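Local atomic coordinates of trehalose-6-phosphate phosphatase (Candida albicans, PDB entry 5DXI), a protein that belongs to the trehalose-phosphatase family of the HAD clan and has a Rossmann-like phosphatase domain that holds a magnesium ion. Residues Gly31-Ile36 with Arg288-Thr293; Pro35-Gln38 with Ala42-Pro45; Phe25-Asp30 with Arg51-Leu56. All coordinates share one frame; numbering follows the deposited sequence.

Interaction 1 of 3, residues Gly31-Ile36 with Arg288-Thr293; sequences GTLTPI and RQVLET. With GLC (alpha-D-glucopyranose), chain C.
The peptide carbonyl of T32 is the flat group at which V290 meets the loop, and the three side-chain carbons of V290 gather to one side of its plane. CG2 of V290 comes closest, 3.4 Å from T32 O, with V290 CB and CG1 hardly farther off. A second carbonyl, that of L33, is met from one side by the tip of L291, whose CD2 stands 4.0 Å from L33 O.

The purely apolar touch is between L33 CD2 and V290 CG1, 4.1 Å apart, the two side chains crossing at about a right angle. L33 leaves its backbone pointing away from the helix; with CG beside the backbone N (chi1 -60°) and an extended chi2, one methyl still reaches V290. V290 also touches L284 of strand 282-284. L33 packs on L49 and L291 on I52, so helix 47-58 completes the greasy surroundings. T32 faces the other way and gives OG1 to D28 in a hydrogen bond, as befits the threonine of a probable HAD DxDx(T/V) motif beside the magnesium ion. At the outer end of the loop, away from the helix, I36 CD1 lies 3.9 Å from O6 of the chain C glucose.

No hydrogen bond joins the segments. T32 O is buried under the V290 methyls with no polar partner in the model, which probably carries some desolvation cost. The loop is therefore fitted to the helix by shape, with branched aliphatic residues closing over its backbone.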
loop_
_atom_site.group_PDB
_atom_site.type_symbol
_atom_site.label_atom_id
_atom_site.label_comp_id
_atom_site.label_asym_id
_atom_site.label_seq_id
_atom_site.Cartn_x
_atom_site.Cartn_y
_atom_site.Cartn_z
ATOM N N GLY A 31 4.954 -7.710 -2.380
ATOM C CA GLY A 31 6.220 -7.143 -2.801
ATOM C C GLY A 31 6.847 -6.277 -1.724
ATOM O O GLY A 31 7.884 -5.643 -1.941
ATOM N N THR A 32 6.238 -6.284 -0.544
ATOM C CA THR A 32 6.664 -5.409 0.530
ATOM C C THR A 32 6.906 -6.214 1.799
ATOM O O THR A 32 8.018 -6.216 2.321
ATOM C CB THR A 32 5.617 -4.292 0.770
ATOM O OG1 THR A 32 5.520 -3.487 -0.416
ATOM C CG2 THR A 32 6.004 -3.419 1.961
ATOM N N LEU A 33 5.874 -6.907 2.283
ATOM C CA LEU A 33 6.012 -7.792 3.444
ATOM C C LEU A 33 6.288 -9.237 3.013
ATOM O O LEU A 33 6.636 -10.085 3.838
ATOM C CB LEU A 33 4.758 -7.738 4.317
ATOM C CG LEU A 33 4.404 -6.366 4.887
ATOM C CD1 LEU A 33 3.110 -6.413 5.710
ATOM C CD2 LEU A 33 5.554 -5.872 5.734
ATOM N N THR A 34 6.138 -9.498 1.717
ATOM C CA THR A 34 6.342 -10.831 1.148
ATOM C C THR A 34 6.755 -10.654 -0.293
ATOM O O THR A 34 6.335 -9.704 -0.943
ATOM C CB THR A 34 5.062 -11.728 1.213
ATOM O OG1 THR A 34 5.374 -13.047 0.737
ATOM C CG2 THR A 34 3.962 -11.162 0.323
ATOM N N PRO A 35 7.584 -11.565 -0.808
ATOM C CA PRO A 35 8.091 -11.337 -2.162
ATOM C C PRO A 35 7.032 -11.470 -3.247
ATOM O O PRO A 35 5.980 -12.078 -3.051
ATOM C CB PRO A 35 9.180 -12.426 -2.326
ATOM C CG PRO A 35 8.955 -13.385 -1.210
ATOM C CD PRO A 35 8.341 -12.610 -0.099
ATOM N N ILE A 36 7.313 -10.847 -4.385
ATOM C CA ILE A 36 6.516 -11.022 -5.582
ATOM C C ILE A 36 6.677 -12.444 -6.115
ATOM O O ILE A 36 7.798 -12.882 -6.344
ATOM C CB ILE A 36 6.929 -10.018 -6.651
ATOM C CG1 ILE A 36 6.584 -8.585 -6.181
ATOM C CG2 ILE A 36 6.276 -10.333 -7.972
ATOM C CD1 ILE A 36 5.092 -8.279 -6.141
ATOM N N ARG A 288 12.926 -8.865 2.151
ATOM C CA ARG A 288 13.917 -9.339 3.119
ATOM C C ARG A 288 14.430 -8.213 4.029
ATOM O O ARG A 288 14.439 -8.334 5.264
ATOM C CB ARG A 288 15.104 -9.989 2.411
ATOM C CG ARG A 288 16.153 -10.502 3.387
ATOM C CD ARG A 288 17.348 -11.112 2.668
ATOM N NE ARG A 288 17.006 -12.368 2.011
ATOM C CZ ARG A 288 17.837 -13.050 1.232
ATOM N NH1 ARG A 288 19.062 -12.585 1.000
ATOM N NH2 ARG A 288 17.440 -14.186 0.675
ATOM N N GLN A 289 14.847 -7.107 3.420
ATOM C CA GLN A 289 15.351 -5.989 4.207
ATOM C C GLN A 289 14.228 -5.319 4.981
ATOM O O GLN A 289 14.448 -4.813 6.082
ATOM C CB GLN A 289 16.080 -4.981 3.315
ATOM C CG GLN A 289 17.414 -5.501 2.785
ATOM C CD GLN A 289 17.264 -6.344 1.530
ATOM O OE1 GLN A 289 16.431 -6.058 0.668
ATOM N NE2 GLN A 289 18.064 -7.400 1.425
ATOM N N VAL A 290 13.014 -5.359 4.437
ATOM C CA VAL A 290 11.857 -4.839 5.171
ATOM C C VAL A 290 11.701 -5.593 6.494
ATOM O O VAL A 290 11.535 -4.990 7.556
ATOM C CB VAL A 290 10.544 -4.948 4.355
ATOM C CG1 VAL A 290 9.353 -4.500 5.202
ATOM C CG2 VAL A 290 10.619 -4.111 3.063
ATOM N N LEU A 291 11.751 -6.919 6.435
ATOM C CA LEU A 291 11.560 -7.699 7.657
ATOM C C LEU A 291 12.732 -7.520 8.632
ATOM O O LEU A 291 12.531 -7.496 9.853
ATOM C CB LEU A 291 11.358 -9.185 7.330
ATOM C CG LEU A 291 10.193 -9.461 6.373
ATOM C CD1 LEU A 291 9.871 -10.970 6.285
ATOM C CD2 LEU A 291 8.969 -8.649 6.749
ATOM N N GLU A 292 13.945 -7.370 8.098
ATOM C CA GLU A 292 15.104 -7.071 8.943
ATOM C C GLU A 292 14.842 -5.802 9.731
ATOM O O GLU A 292 15.008 -5.768 10.953
ATOM C CB GLU A 292 16.381 -6.900 8.109
ATOM C CG GLU A 292 16.852 -8.153 7.384
ATOM C CD GLU A 292 18.021 -7.881 6.451
ATOM O OE1 GLU A 292 18.450 -6.705 6.328
ATOM O OE2 GLU A 292 18.502 -8.845 5.812
ATOM N N THR A 293 14.382 -4.770 9.022
ATOM C CA THR A 293 14.117 -3.474 9.628
ATOM C C THR A 293 12.977 -3.552 10.632
ATOM O O THR A 293 13.068 -2.999 11.734
ATOM C CB THR A 293 13.786 -2.396 8.555
ATOM O OG1 THR A 293 14.858 -2.302 7.613
ATOM C CG2 THR A 293 13.579 -1.045 9.202
HETATM C C1 GLC C . 0.923 -8.597 -7.215
HETATM C C2 GLC C . 1.613 -8.484 -8.557
HETATM C C3 GLC C . 1.447 -9.777 -9.344
HETATM C C4 GLC C . 2.012 -10.950 -8.547
HETATM C C5 GLC C . 1.297 -11.010 -7.199
HETATM C C6 GLC C . 1.857 -12.090 -6.283
HETATM O O2 GLC C . 1.075 -7.408 -9.322
HETATM O O3 GLC C . 2.117 -9.637 -10.600
HETATM O O4 GLC C . 1.781 -12.179 -9.239
HETATM O O5 GLC C . 1.434 -9.747 -6.523
HETATM O O6 GLC C . 3.183 -11.702 -5.875
#

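Interaction 2 of 3, residues Pro35-Gln38 with Ala42-Pro45; sequences PIVQ and AAIP. With GLC (alpha-D-glucopyranose), chain C.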
loop_
_atom_site.group_PDB
_atom_site.type_symbol
_atom_site.label_atom_id
_atom_site.label_comp_id
_atom_site.label_asym_id
_atom_site.label_seq_id
_atom_site.Cartn_x
_atom_site.Cartn_y
_atom_site.Cartn_z
ATOM N N PRO A 35 7.584 -11.565 -0.808
ATOM C CA PRO A 35 8.091 -11.337 -2.162
ATOM C C PRO A 35 7.032 -11.470 -3.247
ATOM O O PRO A 35 5.980 -12.078 -3.051
ATOM C CB PRO A 35 9.180 -12.426 -2.326
ATOM C CG PRO A 35 8.955 -13.385 -1.210
ATOM C CD PRO A 35 8.341 -12.610 -0.099
ATOM N N ILE A 36 7.313 -10.847 -4.385
ATOM C CA ILE A 36 6.516 -11.022 -5.582
ATOM C C ILE A 36 6.677 -12.444 -6.115
ATOM O O ILE A 36 7.798 -12.882 -6.344
ATOM C CB ILE A 36 6.929 -10.018 -6.651
ATOM C CG1 ILE A 36 6.584 -8.585 -6.181
ATOM C CG2 ILE A 36 6.276 -10.333 -7.972
ATOM C CD1 ILE A 36 5.092 -8.279 -6.141
ATOM N N VAL A 37 5.575 -13.152 -6.321
ATOM C CA VAL A 37 5.649 -14.486 -6.906
ATOM C C VAL A 37 4.681 -14.649 -8.069
ATOM O O VAL A 37 3.806 -13.805 -8.304
ATOM C CB VAL A 37 5.372 -15.588 -5.868
ATOM C CG1 VAL A 37 6.515 -15.658 -4.851
ATOM C CG2 VAL A 37 4.012 -15.372 -5.169
ATOM N N GLN A 38 4.860 -15.756 -8.787
ATOM C CA GLN A 38 4.107 -16.071 -9.992
ATOM C C GLN A 38 2.606 -16.264 -9.697
ATOM O O GLN A 38 1.729 -15.762 -10.413
ATOM C CB GLN A 38 4.704 -17.333 -10.627
ATOM C CG GLN A 38 6.173 -17.169 -11.095
ATOM C CD GLN A 38 7.220 -17.322 -9.959
ATOM O OE1 GLN A 38 6.885 -17.572 -8.795
ATOM N NE2 GLN A 38 8.484 -17.154 -10.307
ATOM N N ALA A 42 -0.025 -17.953 -3.622
ATOM C CA ALA A 42 1.164 -18.451 -2.928
ATOM C C ALA A 42 1.887 -17.370 -2.128
ATOM O O ALA A 42 2.891 -17.656 -1.476
ATOM C CB ALA A 42 2.126 -19.065 -3.929
ATOM N N ALA A 43 1.391 -16.132 -2.188
ATOM C CA ALA A 43 2.039 -15.004 -1.518
ATOM C C ALA A 43 1.715 -14.994 -0.035
ATOM O O ALA A 43 1.064 -14.074 0.468
ATOM C CB ALA A 43 1.621 -13.664 -2.164
ATOM N N ILE A 44 2.225 -15.984 0.680
ATOM C CA ILE A 44 1.754 -16.258 2.031
ATOM C C ILE A 44 2.663 -15.655 3.098
ATOM O O ILE A 44 3.869 -15.660 2.932
ATOM C CB ILE A 44 1.659 -17.813 2.212
ATOM C CG1 ILE A 44 0.477 -18.368 1.405
ATOM C CG2 ILE A 44 1.627 -18.239 3.683
ATOM C CD1 ILE A 44 0.435 -19.908 1.379
ATOM N N PRO A 45 2.087 -15.173 4.219
ATOM C CA PRO A 45 2.934 -14.600 5.277
ATOM C C PRO A 45 3.961 -15.595 5.824
ATOM O O PRO A 45 3.607 -16.737 6.122
ATOM C CB PRO A 45 1.935 -14.231 6.367
ATOM C CG PRO A 45 0.623 -14.156 5.682
ATOM C CD PRO A 45 0.659 -15.118 4.565
HETATM C C1 GLC C . 0.923 -8.597 -7.215
HETATM C C2 GLC C . 1.613 -8.484 -8.557
HETATM C C3 GLC C . 1.447 -9.777 -9.344
HETATM C C4 GLC C . 2.012 -10.950 -8.547
HETATM C C5 GLC C . 1.297 -11.010 -7.199
HETATM C C6 GLC C . 1.857 -12.090 -6.283
HETATM O O2 GLC C . 1.075 -7.408 -9.322
HETATM O O3 GLC C . 2.117 -9.637 -10.600
HETATM O O4 GLC C . 1.781 -12.179 -9.239
HETATM O O5 GLC C . 1.434 -9.747 -6.523
HETATM O O6 GLC C . 3.183 -11.702 -5.875
#
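The loop that follows strand 23-27 forms part of the glycan pocket here, and V37 is the residue at which it closes on A42 and A43. CG2 of V37 does all the touching: it lies 4.0 Å from A43 N, 4.2 Å from A43 CB and 4.3 Å from A42 CB. A chi1 of -69° sets CG2 between the backbone N and the carbonyl carbon, turned to the two alanines, whose single methyls let the two arms of the loop come near. A43 is the centre of an inverse gamma turn, and its carbonyl oxygen is hydrogen-bonded to the hydroxyl of Y29.

The backbone of V37 serves the sugar. V37 N donates to O6 of the chain C glucose at 2.8 Å in a fairly straight bond (166°), while O4 of that glucose donates to V37 O, also at 2.8 Å. A weak bond from O6 also reaches V37 O. R145, N181 and K179 grip the same sugar.

Peptide groups thus read the hydroxyls while the valine side chain packs on the alanines, its CG2 also lying against O6 of the glucose. Because peptide N and O atoms make these bonds, the glucose contact here probably depends more on the course of the backbone than on the identity of the side chain.

Interaction 3 of 3, residues Phe25-Asp30 with Arg51-Leu56; sequences FLFDYD and RILDVL. With MG (magnesium ion), chain E; BEF (beryllium trifluoride ion), chain F; GLC (alpha-D-glucopyranose), chain B; GLC (alpha-D-glucopyranose), chain C.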
loop_
_atom_site.group_PDB
_atom_site.type_symbol
_atom_site.label_atom_id
_atom_site.label_comp_id
_atom_site.label_asym_id
_atom_site.label_seq_id
_atom_site.Cartn_x
_atom_site.Cartn_y
_atom_site.Cartn_z
ATOM N N PHE A 25 2.005 2.218 11.841
ATOM C CA PHE A 25 2.611 1.473 10.750
ATOM C C PHE A 25 1.619 1.292 9.605
ATOM O O PHE A 25 0.482 0.833 9.816
ATOM C CB PHE A 25 3.101 0.102 11.246
ATOM C CG PHE A 25 4.211 0.188 12.263
ATOM C CD1 PHE A 25 5.538 0.248 11.859
ATOM C CD2 PHE A 25 3.926 0.251 13.623
ATOM C CE1 PHE A 25 6.562 0.341 12.795
ATOM C CE2 PHE A 25 4.945 0.350 14.562
ATOM C CZ PHE A 25 6.267 0.389 14.146
ATOM N N LEU A 26 2.064 1.624 8.396
ATOM C CA LEU A 26 1.225 1.594 7.205
ATOM C C LEU A 26 1.879 0.719 6.151
ATOM O O LEU A 26 2.704 1.179 5.339
ATOM C CB LEU A 26 1.012 3.008 6.673
ATOM C CG LEU A 26 0.501 3.976 7.736
ATOM C CD1 LEU A 26 0.820 5.438 7.344
ATOM C CD2 LEU A 26 -0.992 3.779 7.973
ATOM N N PHE A 27 1.506 -0.555 6.159
ATOM C CA PHE A 27 2.214 -1.545 5.356
ATOM C C PHE A 27 1.460 -1.972 4.126
ATOM O O PHE A 27 0.360 -2.519 4.214
ATOM C CB PHE A 27 2.517 -2.825 6.150
ATOM C CG PHE A 27 3.391 -2.619 7.344
ATOM C CD1 PHE A 27 4.325 -1.579 7.379
ATOM C CD2 PHE A 27 3.321 -3.500 8.421
ATOM C CE1 PHE A 27 5.148 -1.409 8.482
ATOM C CE2 PHE A 27 4.140 -3.332 9.527
ATOM C CZ PHE A 27 5.057 -2.282 9.560
ATOM N N ASP A 28 2.090 -1.767 2.983
ATOM C CA ASP A 28 1.754 -2.539 1.812
ATOM C C ASP A 28 2.010 -4.031 2.091
ATOM O O ASP A 28 2.878 -4.345 2.905
ATOM C CB ASP A 28 2.600 -2.101 0.644
ATOM C CG ASP A 28 2.224 -2.804 -0.580
ATOM O OD1 ASP A 28 1.011 -2.811 -0.782
ATOM O OD2 ASP A 28 3.076 -3.375 -1.287
ATOM N N TYR A 29 1.305 -4.937 1.404
ATOM C CA TYR A 29 1.560 -6.374 1.577
ATOM C C TYR A 29 2.434 -6.941 0.456
ATOM O O TYR A 29 3.618 -7.211 0.664
ATOM C CB TYR A 29 0.256 -7.186 1.659
ATOM C CG TYR A 29 0.533 -8.666 1.898
ATOM C CD1 TYR A 29 1.060 -9.098 3.109
ATOM C CD2 TYR A 29 0.305 -9.612 0.907
ATOM C CE1 TYR A 29 1.340 -10.431 3.342
ATOM C CE2 TYR A 29 0.586 -10.973 1.130
ATOM C CZ TYR A 29 1.098 -11.365 2.361
ATOM O OH TYR A 29 1.383 -12.694 2.628
ATOM N N ASP A 30 1.872 -7.095 -0.736
ATOM C CA ASP A 30 2.599 -7.741 -1.830
ATOM C C ASP A 30 3.844 -6.986 -2.281
ATOM O O ASP A 30 3.810 -5.792 -2.520
ATOM C CB ASP A 30 1.686 -7.952 -3.034
ATOM C CG ASP A 30 0.613 -8.988 -2.765
ATOM O OD1 ASP A 30 0.942 -10.192 -2.818
ATOM O OD2 ASP A 30 -0.550 -8.602 -2.508
ATOM N N ARG A 51 5.772 -13.136 13.390
ATOM C CA ARG A 51 6.359 -12.843 14.701
ATOM C C ARG A 51 6.529 -11.337 14.880
ATOM O O ARG A 51 6.242 -10.770 15.946
ATOM C CB ARG A 51 7.704 -13.558 14.865
ATOM C CG ARG A 51 8.298 -13.471 16.276
ATOM C CD ARG A 51 9.451 -14.475 16.457
ATOM N NE ARG A 51 9.986 -14.956 15.174
ATOM C CZ ARG A 51 11.190 -14.639 14.694
ATOM N NH1 ARG A 51 11.996 -13.846 15.390
ATOM N NH2 ARG A 51 11.587 -15.121 13.519
ATOM N N ILE A 52 6.976 -10.688 13.813
ATOM C CA ILE A 52 7.111 -9.242 13.824
ATOM C C ILE A 52 5.778 -8.577 14.141
ATOM O O ILE A 52 5.687 -7.745 15.049
ATOM C CB ILE A 52 7.637 -8.741 12.463
ATOM C CG1 ILE A 52 9.105 -9.144 12.301
ATOM C CG2 ILE A 52 7.468 -7.226 12.345
ATOM C CD1 ILE A 52 9.663 -8.949 10.886
ATOM N N LEU A 53 4.728 -8.997 13.444
ATOM C CA LEU A 53 3.418 -8.391 13.628
ATOM C C LEU A 53 2.895 -8.633 15.037
ATOM O O LEU A 53 2.315 -7.733 15.648
ATOM C CB LEU A 53 2.429 -8.909 12.579
ATOM C CG LEU A 53 2.733 -8.542 11.120
ATOM C CD1 LEU A 53 1.713 -9.170 10.172
ATOM C CD2 LEU A 53 2.807 -7.010 10.912
ATOM N N ASP A 54 3.084 -9.845 15.555
ATOM C CA ASP A 54 2.643 -10.141 16.921
ATOM C C ASP A 54 3.340 -9.242 17.939
ATOM O O ASP A 54 2.688 -8.587 18.753
ATOM C CB ASP A 54 2.881 -11.615 17.270
ATOM C CG ASP A 54 2.267 -12.005 18.607
ATOM O OD1 ASP A 54 1.186 -11.468 18.948
ATOM O OD2 ASP A 54 2.861 -12.848 19.313
ATOM N N VAL A 55 4.665 -9.178 17.870
ATOM C CA VAL A 55 5.419 -8.369 18.824
ATOM C C VAL A 55 5.083 -6.891 18.681
ATOM O O VAL A 55 4.858 -6.189 19.675
ATOM C CB VAL A 55 6.937 -8.542 18.653
ATOM C CG1 VAL A 55 7.680 -7.612 19.608
ATOM C CG2 VAL A 55 7.337 -9.984 18.890
ATOM N N LEU A 56 5.038 -6.414 17.444
ATOM C CA LEU A 56 4.737 -5.005 17.226
ATOM C C LEU A 56 3.315 -4.657 17.663
ATOM O O LEU A 56 3.100 -3.647 18.336
ATOM C CB LEU A 56 4.957 -4.639 15.759
ATOM C CG LEU A 56 6.422 -4.611 15.309
ATOM C CD1 LEU A 56 6.515 -4.088 13.888
ATOM C CD2 LEU A 56 7.289 -3.791 16.246
HETATM MG MG MG E . 2.781 -4.151 -3.218
HETATM BE BE BEF F . 0.371 -3.963 -1.560
HETATM F F1 BEF F . -0.884 -3.504 -2.719
HETATM F F2 BEF F . 1.077 -5.019 -2.787
HETATM F F3 BEF F . -0.509 -5.357 -0.924
HETATM C C1 GLC B . -1.166 -8.983 -6.166
HETATM C C2 GLC B . -2.635 -9.282 -6.429
HETATM C C3 GLC B . -3.331 -8.017 -6.941
HETATM C C4 GLC B . -3.131 -6.895 -5.936
HETATM C C5 GLC B . -1.635 -6.683 -5.723
HETATM C C6 GLC B . -1.414 -5.652 -4.633
HETATM O O1 GLC B . -0.500 -8.678 -7.391
HETATM O O2 GLC B . -2.726 -10.330 -7.391
HETATM O O3 GLC B . -4.723 -8.254 -7.090
HETATM O O4 GLC B . -3.726 -5.672 -6.419
HETATM O O5 GLC B . -1.016 -7.877 -5.274
HETATM O O6 GLC B . -1.883 -6.182 -3.388
HETATM C C1 GLC C . 0.923 -8.597 -7.215
HETATM C C2 GLC C . 1.613 -8.484 -8.557
HETATM C C3 GLC C . 1.447 -9.777 -9.344
HETATM C C4 GLC C . 2.012 -10.950 -8.547
HETATM C C5 GLC C . 1.297 -11.010 -7.199
HETATM C C6 GLC C . 1.857 -12.090 -6.283
HETATM O O2 GLC C . 1.075 -7.408 -9.322
HETATM O O3 GLC C . 2.117 -9.637 -10.600
HETATM O O4 GLC C . 1.781 -12.179 -9.239
HETATM O O5 GLC C . 1.434 -9.747 -6.523
HETATM O O6 GLC C . 3.183 -11.702 -5.875
HETATM O O HOH W 1 1.792 -2.507 -4.064
HETATM O O HOH W 2 3.071 -5.056 -5.009
#
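F27 and L53 form the closer of two apolar touches between strand 23-27 and helix 47-58. L53 CD2 meets the rim of the F27 ring almost level with it, 4.2 Å from F27 CE2, the two side chains running antiparallel as they pass. At F25 the geometry changes: L56 CD1 lies over one face of the ring, 4.5 Å from CZ. Large rings suit this place because the backbones are far apart, 9.4 Å between the CA atoms of F25 and L56, and I64 of the neighbouring strand packs on both rings as well as on L56. On the outer side of the helix, R51 and D54 are exposed and take no part.

Beyond the strand end, the chain turns polar. D28, its CG anti to the backbone N (chi1 -176°), divides its carboxylate: OD1 is covalently bound to beryllium at 1.5 Å and OD2 binds magnesium at 2.1 Å. D30 O, also at 2.1 Å, two waters and D233 bind the metal too. Y29 N and D30 N both donate to F3 of the beryllium trifluoride, the D30 bond being straighter (154° against 140°). D30 OD2 forms a salt bridge with R70.

The strand-helix packing is that of a beta-alpha-beta unit in a Rossmann-like domain; the aspartates just past the strand end, D28 by its carboxylate and D30 by its carbonyl, fit the HAD DxDx(T/V) motif.

Overall arrangement
Interactions 1 and 3 are buried and belong to the packing round one strand: 31-36 continues directly from 25-30, and helices 287-298 and 47-58 both pack against this part of the chain, L291 O lying 3.4 Å from I52 CD1. Interaction 2 is partly buried, lies within the chain span that interaction 3 brackets, and shares P35 and I36 with interaction 1. In all three, aliphatic carbons make the contact, in interactions 1 and 2 partly against backbone polar atoms, and no hydrogen bond crosses. Polar chemistry lies at the ligand side: metal, beryllium trifluoride and glucose beside interaction 3; glucose bonded to the backbone in interaction 2 and merely touched by I36 in interaction 1. Y29, from the strand-end loop, ties interaction 3 to interaction 2.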